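Local coordinates for putative transcriptional regulator protein (Vibrio parahaemolyticus, PDB 3ER6) that probably acts as a DNA-binding transcription regulator of the AraC type, represented here by its DJ-1/PfpI-like domain without the helix-turn-helix part, at residues A[34-40]-A[184-188]; A[73-78]-A[104-110]; A[130-134]-A[155-159]. The protein carries 1 engineered substitution. One frame throughout, in Å; residues are numbered along the deposited sequence. Where two conformers were deposited one is given.

Interaction 1. Residues A[34-40]-A[184-188]; sequences AAEFAEF and FGKHT
The ring of Phe184 meets Phe40 at its edge: Phe40 CG lies near the plane of the Phe184 ring, 3.6 Å from Phe184 CE1. The two rings are neither stacked nor perpendicular, their centroids 5.5 Å apart and their planes at 58°. Ala38 and Ala35 approach the same ring obliquely, Ala38 CB reaching Phe184 CD1 at 3.6 Å and Ala35 CB reaching Phe184 CZ at 4.0 Å. With CG of Phe40 turned away from its own backbone N (chi1 -179°), CB, CG and CD2 of that residue all come against the CE1 corner of Phe184, and Leu9 of strand 9-14 touches both phenylalanines. The contact joins the C-terminal end of helix 22-37 to the junction between helices 173-184 and 186-195, at the periphery of the alpha/beta fold of the DJ-1/PfpI family. A Schellman motif ends the first helix at Glu39, and Gly185, with positive phi, separates the other two helices as the N-cap of 186-195. Thr188, in the first turn of that last helix, faces the first helix with both branches. Its methyl CG2 sits 3.3 Å from Ala34 O, a carbonyl already bonded by Ala38 N, with Ala38 CB beside it. On the other branch, OG1 lies 2.7 Å from a water molecule that donates a hydrogen bond to Phe37 O. The Phe37 ring packs on Leu191 and Phe195.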
# COMPACT_ATOMS: atom_id res chain seq x y z
N ALA A 34 11.10 -8.76 4.26
CA ALA A 34 11.52 -10.16 4.10
C ALA A 34 13.06 -10.27 3.97
O ALA A 34 13.67 -11.18 4.54
CB ALA A 34 10.87 -10.72 2.88
N ALA A 35 13.66 -9.35 3.24
CA ALA A 35 15.13 -9.33 3.15
C ALA A 35 15.75 -9.15 4.57
O ALA A 35 16.80 -9.78 4.91
CB ALA A 35 15.58 -8.21 2.20
N GLU A 36 15.12 -8.33 5.42
CA GLU A 36 15.56 -8.21 6.81
C GLU A 36 15.33 -9.53 7.57
O GLU A 36 16.24 -10.01 8.28
CB GLU A 36 14.88 -7.06 7.57
CG GLU A 36 15.24 -7.06 9.08
CD GLU A 36 14.40 -6.10 9.92
OE1 GLU A 36 13.38 -5.58 9.40
OE2 GLU A 36 14.76 -5.89 11.12
N PHE A 37 14.20 -10.19 7.39
CA PHE A 37 14.03 -11.50 8.03
C PHE A 37 15.09 -12.51 7.57
O PHE A 37 15.47 -13.41 8.35
CB PHE A 37 12.72 -12.19 7.69
CG PHE A 37 11.48 -11.49 8.18
CD1 PHE A 37 11.47 -10.75 9.34
CD2 PHE A 37 10.29 -11.63 7.46
CE1 PHE A 37 10.30 -10.13 9.77
CE2 PHE A 37 9.13 -11.01 7.89
CZ PHE A 37 9.13 -10.24 9.04
N ALA A 38 15.51 -12.41 6.31
CA ALA A 38 16.52 -13.32 5.76
C ALA A 38 17.93 -12.90 6.15
O ALA A 38 18.88 -13.58 5.80
CB ALA A 38 16.41 -13.35 4.20
N GLU A 39 18.06 -11.79 6.85
CA GLU A 39 19.33 -11.15 7.16
C GLU A 39 20.21 -11.02 5.92
O GLU A 39 21.45 -11.25 5.94
CB GLU A 39 20.06 -11.89 8.29
CG GLU A 39 19.25 -11.97 9.55
CD GLU A 39 19.97 -12.80 10.63
OE1 GLU A 39 20.58 -12.18 11.48
OE2 GLU A 39 20.00 -14.06 10.58
N PHE A 40 19.56 -10.60 4.83
CA PHE A 40 20.26 -10.44 3.57
C PHE A 40 20.68 -9.00 3.39
O PHE A 40 19.86 -8.09 3.45
CB PHE A 40 19.34 -10.82 2.44
CG PHE A 40 19.98 -10.72 1.10
CD1 PHE A 40 21.00 -11.62 0.73
CD2 PHE A 40 19.54 -9.79 0.18
CE1 PHE A 40 21.58 -11.54 -0.55
CE2 PHE A 40 20.11 -9.70 -1.12
CZ PHE A 40 21.14 -10.56 -1.47
N PHE A 184 14.81 -16.30 -0.97
CA PHE A 184 15.19 -16.38 0.42
C PHE A 184 14.79 -17.71 1.10
O PHE A 184 15.27 -18.01 2.20
CB PHE A 184 14.62 -15.19 1.23
CG PHE A 184 15.06 -13.86 0.72
CD1 PHE A 184 16.42 -13.54 0.65
CD2 PHE A 184 14.13 -12.91 0.31
CE1 PHE A 184 16.84 -12.31 0.17
CE2 PHE A 184 14.55 -11.67 -0.15
CZ PHE A 184 15.90 -11.36 -0.22
N GLY A 185 13.91 -18.48 0.49
CA GLY A 185 13.55 -19.76 1.05
C GLY A 185 12.27 -19.79 1.88
O GLY A 185 11.62 -18.75 2.12
N LYS A 186 11.94 -20.98 2.36
CA LYS A 186 10.64 -21.21 2.98
C LYS A 186 10.40 -20.47 4.29
O LYS A 186 9.31 -19.91 4.52
CB LYS A 186 10.38 -22.71 3.21
CG LYS A 186 9.66 -23.37 2.05
CD LYS A 186 9.22 -24.83 2.38
CE LYS A 186 10.41 -25.82 2.25
NZ LYS A 186 10.72 -26.13 0.80
N HIS A 187 11.39 -20.50 5.16
CA HIS A 187 11.21 -19.92 6.47
C HIS A 187 10.97 -18.42 6.33
O HIS A 187 10.11 -17.85 7.00
CB HIS A 187 12.48 -20.18 7.34
CG HIS A 187 12.43 -21.46 8.12
ND1 HIS A 187 11.26 -21.94 8.68
CD2 HIS A 187 13.38 -22.39 8.38
CE1 HIS A 187 11.50 -23.10 9.26
NE2 HIS A 187 12.78 -23.38 9.12
N THR A 188 11.80 -17.77 5.51
CA THR A 188 11.61 -16.32 5.21
C THR A 188 10.21 -16.03 4.64
O THR A 188 9.52 -15.08 5.05
CB THR A 188 12.73 -15.81 4.28
OG1 THR A 188 14.01 -16.12 4.87
CG2 THR A 188 12.69 -14.24 4.05
O HOH W 1 14.30 -15.76 7.55

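Interaction 2. Residues A[73-78]-A[104-110]; sequences DFTNIL and LHLKGSK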
# COMPACT_ATOMS: atom_id res chain seq x y z
N ASP A 73 20.18 -1.18 -16.85
CA ASP A 73 20.25 -2.13 -17.97
C ASP A 73 19.89 -3.52 -17.55
O ASP A 73 19.51 -4.33 -18.40
CB ASP A 73 21.69 -2.24 -18.50
CG ASP A 73 22.07 -1.09 -19.35
OD1 ASP A 73 21.14 -0.41 -19.90
OD2 ASP A 73 23.31 -0.87 -19.46
N PHE A 74 20.03 -3.78 -16.25
CA PHE A 74 19.78 -5.11 -15.65
C PHE A 74 18.96 -4.94 -14.37
O PHE A 74 19.10 -3.94 -13.69
CB PHE A 74 21.14 -5.79 -15.30
CG PHE A 74 21.05 -6.84 -14.19
CD1 PHE A 74 20.91 -8.20 -14.49
CD2 PHE A 74 21.09 -6.46 -12.85
CE1 PHE A 74 20.80 -9.16 -13.48
CE2 PHE A 74 21.01 -7.39 -11.84
CZ PHE A 74 20.86 -8.76 -12.15
N THR A 75 18.11 -5.91 -14.05
CA THR A 75 17.51 -6.00 -12.70
C THR A 75 17.02 -7.44 -12.51
O THR A 75 16.68 -8.10 -13.48
CB THR A 75 16.30 -5.00 -12.51
OG1 THR A 75 15.85 -4.99 -11.14
CG2 THR A 75 15.08 -5.36 -13.46
N ASN A 76 16.97 -7.92 -11.28
CA ASN A 76 16.49 -9.26 -11.00
C ASN A 76 14.98 -9.25 -11.12
O ASN A 76 14.39 -10.18 -11.69
CB ASN A 76 16.90 -9.70 -9.59
CG ASN A 76 18.42 -9.74 -9.42
OD1 ASN A 76 19.03 -8.80 -8.91
ND2 ASN A 76 19.02 -10.84 -9.86
N ILE A 77 14.36 -8.21 -10.51
CA ILE A 77 12.89 -8.06 -10.54
C ILE A 77 12.52 -6.66 -11.05
O ILE A 77 13.17 -5.67 -10.67
CB ILE A 77 12.28 -8.21 -9.15
CG1 ILE A 77 12.62 -9.59 -8.54
CG2 ILE A 77 10.77 -8.00 -9.21
CD1 ILE A 77 12.51 -9.56 -6.95
N LEU A 78 11.51 -6.60 -11.93
CA LEU A 78 10.89 -5.33 -12.30
C LEU A 78 9.44 -5.38 -11.84
O LEU A 78 8.74 -6.32 -12.21
CB LEU A 78 10.98 -5.05 -13.82
CG LEU A 78 10.14 -3.85 -14.36
CD1 LEU A 78 10.71 -2.46 -13.96
CD2 LEU A 78 9.92 -3.87 -15.90
N LEU A 104 14.09 -6.05 -20.86
CA LEU A 104 14.37 -6.64 -19.56
C LEU A 104 13.76 -8.04 -19.50
O LEU A 104 14.39 -8.99 -19.01
CB LEU A 104 13.83 -5.78 -18.40
CG LEU A 104 14.56 -4.48 -18.03
CD1 LEU A 104 13.66 -3.65 -17.00
CD2 LEU A 104 16.01 -4.71 -17.52
N HIS A 105 12.54 -8.18 -20.01
CA HIS A 105 11.91 -9.51 -20.03
C HIS A 105 12.70 -10.52 -20.90
O HIS A 105 12.95 -11.65 -20.47
CB HIS A 105 10.50 -9.43 -20.55
CG HIS A 105 9.84 -10.75 -20.67
ND1 HIS A 105 9.44 -11.28 -21.87
CD2 HIS A 105 9.49 -11.67 -19.72
CE1 HIS A 105 8.86 -12.45 -21.68
NE2 HIS A 105 8.89 -12.72 -20.38
N LEU A 106 13.07 -10.11 -22.11
CA LEU A 106 13.93 -10.93 -22.98
C LEU A 106 15.22 -11.31 -22.30
O LEU A 106 15.74 -12.40 -22.50
CB LEU A 106 14.22 -10.20 -24.30
CG LEU A 106 13.00 -9.97 -25.21
CD1 LEU A 106 13.27 -9.11 -26.50
CD2 LEU A 106 12.29 -11.29 -25.56
N LYS A 107 15.78 -10.41 -21.49
CA LYS A 107 17.03 -10.74 -20.78
C LYS A 107 16.86 -11.61 -19.52
O LYS A 107 17.85 -11.94 -18.88
CB LYS A 107 17.79 -9.47 -20.36
CG LYS A 107 18.30 -8.56 -21.48
CD LYS A 107 18.71 -7.22 -20.80
CE LYS A 107 19.17 -6.08 -21.77
NZ LYS A 107 19.23 -4.76 -20.98
N GLY A 108 15.63 -11.93 -19.13
CA GLY A 108 15.42 -12.83 -18.00
C GLY A 108 15.03 -12.21 -16.66
O GLY A 108 14.94 -12.91 -15.64
N SER A 109 14.79 -10.89 -16.64
CA SER A 109 14.27 -10.24 -15.42
C SER A 109 12.95 -10.89 -15.02
O SER A 109 12.16 -11.25 -15.89
CB SER A 109 14.00 -8.72 -15.71
OG SER A 109 15.25 -8.04 -15.84
N LYS A 110 12.68 -11.07 -13.72
CA LYS A 110 11.30 -11.37 -13.35
C LYS A 110 10.45 -10.12 -13.54
O LYS A 110 10.91 -9.02 -13.19
CB LYS A 110 11.17 -11.88 -11.90
CG LYS A 110 11.86 -13.22 -11.66
CD LYS A 110 11.76 -13.57 -10.16
CE LYS A 110 12.50 -14.86 -9.86
NZ LYS A 110 12.02 -15.89 -10.80
O HOH W 2 17.78 -7.95 -16.33
O HOH W 3 15.88 -12.41 -12.52
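Ile77 and Lys110 form a parallel beta bridge in which Lys110 supplies both backbone bonds, its N donating to Asn76 O at 2.8 Å and its O accepting from Leu78 N in a nearly straight bond (168° at the hydrogen). This is where strands 77-80 and 110-114 start side by side in the central sheet of the DJ-1/PfpI alpha/beta fold; the chain between them runs through helix 95-106 as a beta-alpha-beta crossover. Ile77 uses its own backbone groups on the other neighbour, strand 9-14, so strand 77-80 is held between 9-14 and 110-114. A Schellman motif at Gly108 turns the chain from helix to strand, with Ser109 N bonded back to Leu104 O.

From the last turn of helix 95-106, Leu104 turns both methyls to the first segment. CD1 touches Leu78 CD2 at 3.9 Å, the two side chains crossing at about a right angle, and CD2 rests 3.6 Å from Asp73 O. Thr75 CG2 meets Leu104 CD1 from another side and also lies beside Ser109 OG. That hydroxyl is 2.8 Å from Thr75 O and accepts from a water that itself accepts a hydrogen bond from Thr75 N. A second water donates to Asn76 O and to Gly108 O. Lys110 carries its aliphatic part past Asn76 O and away from the contact, where NZ forms a salt bridge with Glu182 and hydrogen bonds with Tyr164 and Asn162; Asn76 OD1 is engaged by Arg10 N. At the opposite end, the extended chain of Lys107 lets NZ donate a hydrogen bond to Asp73 O at 2.6 Å, in the carbonyl plane and on a lone pair, at a C=O...N angle of 145°.

Interaction 3. Residues A[130-134]-A[155-159]; sequences NKAVM and QKALI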
# COMPACT_ATOMS: atom_id res chain seq x y z
N ASN A 130 -0.69 -16.42 -23.17
CA ASN A 130 -1.86 -15.60 -23.37
C ASN A 130 -3.00 -15.91 -22.38
O ASN A 130 -4.16 -15.88 -22.77
CB ASN A 130 -2.39 -15.70 -24.81
CG ASN A 130 -1.70 -14.69 -25.76
OD1 ASN A 130 -2.08 -14.54 -26.93
ND2 ASN A 130 -0.64 -14.03 -25.26
N LYS A 131 -2.67 -16.09 -21.10
CA LYS A 131 -3.72 -16.08 -20.06
C LYS A 131 -3.42 -15.04 -18.97
O LYS A 131 -2.26 -14.83 -18.62
CB LYS A 131 -3.87 -17.47 -19.42
CG LYS A 131 -4.14 -18.55 -20.45
CD LYS A 131 -4.14 -19.94 -19.83
CE LYS A 131 -4.91 -20.91 -20.77
NZ LYS A 131 -5.54 -22.04 -20.01
N ALA A 132 -4.44 -14.42 -18.42
CA ALA A 132 -4.16 -13.36 -17.43
C ALA A 132 -5.23 -13.37 -16.38
O ALA A 132 -6.17 -14.16 -16.43
CB ALA A 132 -4.15 -11.97 -18.12
N VAL A 133 -5.09 -12.43 -15.46
CA VAL A 133 -6.10 -12.20 -14.41
C VAL A 133 -6.44 -10.70 -14.36
O VAL A 133 -5.59 -9.87 -14.64
CB VAL A 133 -5.55 -12.69 -13.03
CG1 VAL A 133 -5.33 -14.22 -13.06
CG2 VAL A 133 -4.22 -11.94 -12.65
N MET A 134 -7.66 -10.33 -14.01
CA MET A 134 -7.91 -8.91 -13.74
C MET A 134 -9.02 -8.85 -12.73
O MET A 134 -9.84 -9.80 -12.69
CB MET A 134 -8.26 -8.15 -15.02
CG MET A 134 -8.55 -6.63 -14.85
SD MET A 134 -7.34 -5.60 -13.89
CE MET A 134 -5.87 -6.04 -14.71
N GLN A 155 -8.96 -16.85 -10.35
CA GLN A 155 -7.66 -16.63 -9.75
C GLN A 155 -7.41 -15.13 -9.53
O GLN A 155 -7.91 -14.31 -10.31
CB GLN A 155 -6.57 -17.12 -10.67
CG GLN A 155 -6.41 -18.58 -10.70
CD GLN A 155 -5.63 -18.98 -11.92
OE1 GLN A 155 -6.13 -19.74 -12.73
NE2 GLN A 155 -4.44 -18.40 -12.10
N LYS A 156 -6.61 -14.79 -8.52
CA LYS A 156 -6.31 -13.36 -8.24
C LYS A 156 -4.88 -13.13 -8.65
O LYS A 156 -4.37 -12.00 -8.60
CB LYS A 156 -6.42 -13.05 -6.73
CG LYS A 156 -7.85 -13.02 -6.11
CD LYS A 156 -7.75 -13.23 -4.56
CE LYS A 156 -8.81 -12.50 -3.66
NZ LYS A 156 -10.27 -12.61 -3.98
N ALA A 157 -4.19 -14.22 -8.96
CA ALA A 157 -2.81 -14.14 -9.37
C ALA A 157 -2.50 -15.25 -10.38
O ALA A 157 -3.19 -16.29 -10.43
CB ALA A 157 -1.88 -14.23 -8.15
N LEU A 158 -1.44 -15.05 -11.15
CA LEU A 158 -1.04 -16.07 -12.17
C LEU A 158 0.43 -15.92 -12.48
O LEU A 158 0.92 -14.77 -12.59
CB LEU A 158 -1.83 -15.81 -13.46
CG LEU A 158 -1.59 -16.59 -14.76
CD1 LEU A 158 -2.90 -16.62 -15.55
CD2 LEU A 158 -0.49 -16.01 -15.64
N ILE A 159 1.13 -17.03 -12.65
CA ILE A 159 2.53 -17.00 -13.02
C ILE A 159 2.75 -17.74 -14.36
O ILE A 159 2.27 -18.85 -14.55
CB ILE A 159 3.38 -17.58 -11.93
CG1 ILE A 159 3.08 -16.86 -10.60
CG2 ILE A 159 4.88 -17.56 -12.36
CD1 ILE A 159 3.82 -17.47 -9.39
O HOH W 4 -8.30 -11.66 -10.66
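Leu158 extends from its strand with CG anti to the backbone N (chi1 175°), while Val133 holds CG1 beside its own N (chi1 -65°), and the two side chains meet with Val133 CG1 3.9 Å from Leu158 CB. The contact packs the short strand 131-132 and the residues after it against edge strand 157-160 of the main sheet in the DJ-1/PfpI fold. No hydrogen bond joins the two segments: 131-132 pairs with 150-151, and 157-160 with 163-166. Val133 lies over the backbone of residues 155-157, where the edge strand begins. Its CG1 also lies 3.8 Å from Gln155 O, while CG2 lies 4.1 Å from Lys156 O; Leu165 and Ile118 add further apolar contacts to this valine. In return, the branched end of Leu158 reaches across to the first segment, placing CD1 3.6 Å and CD2 3.7 Å from Lys131 O. CB of Lys156 points away from 130-134, and its NZ bonds to Ser201 O of the second subunit. The extended side chain of Gln155 runs forward along the chain, and NE2 donates to Ala157 O at 3.0 Å, nearly straight and almost within the amide plane.

Overall arrangement
The three contacts lie at separate places in one alpha/beta domain and do not touch. Interactions 2 and 3 both reach the central sheet, the first between neighbouring inner strands and the second at 157-160, one of its two outermost strands within the chain; their centres are 20 Å apart and their nearest atoms about 7 Å. Helix 173-184 connects the set: its last residue, Phe184, belongs to interaction 1, Ile179 and Tyr183 meet Lys110 of interaction 2, and Ser174 and Val175 meet Ala157 of interaction 3. Along the chain, interaction 1 closes a loop holding the other two, its centre 21 Å from that of interaction 2 and 26 Å from that of interaction 3.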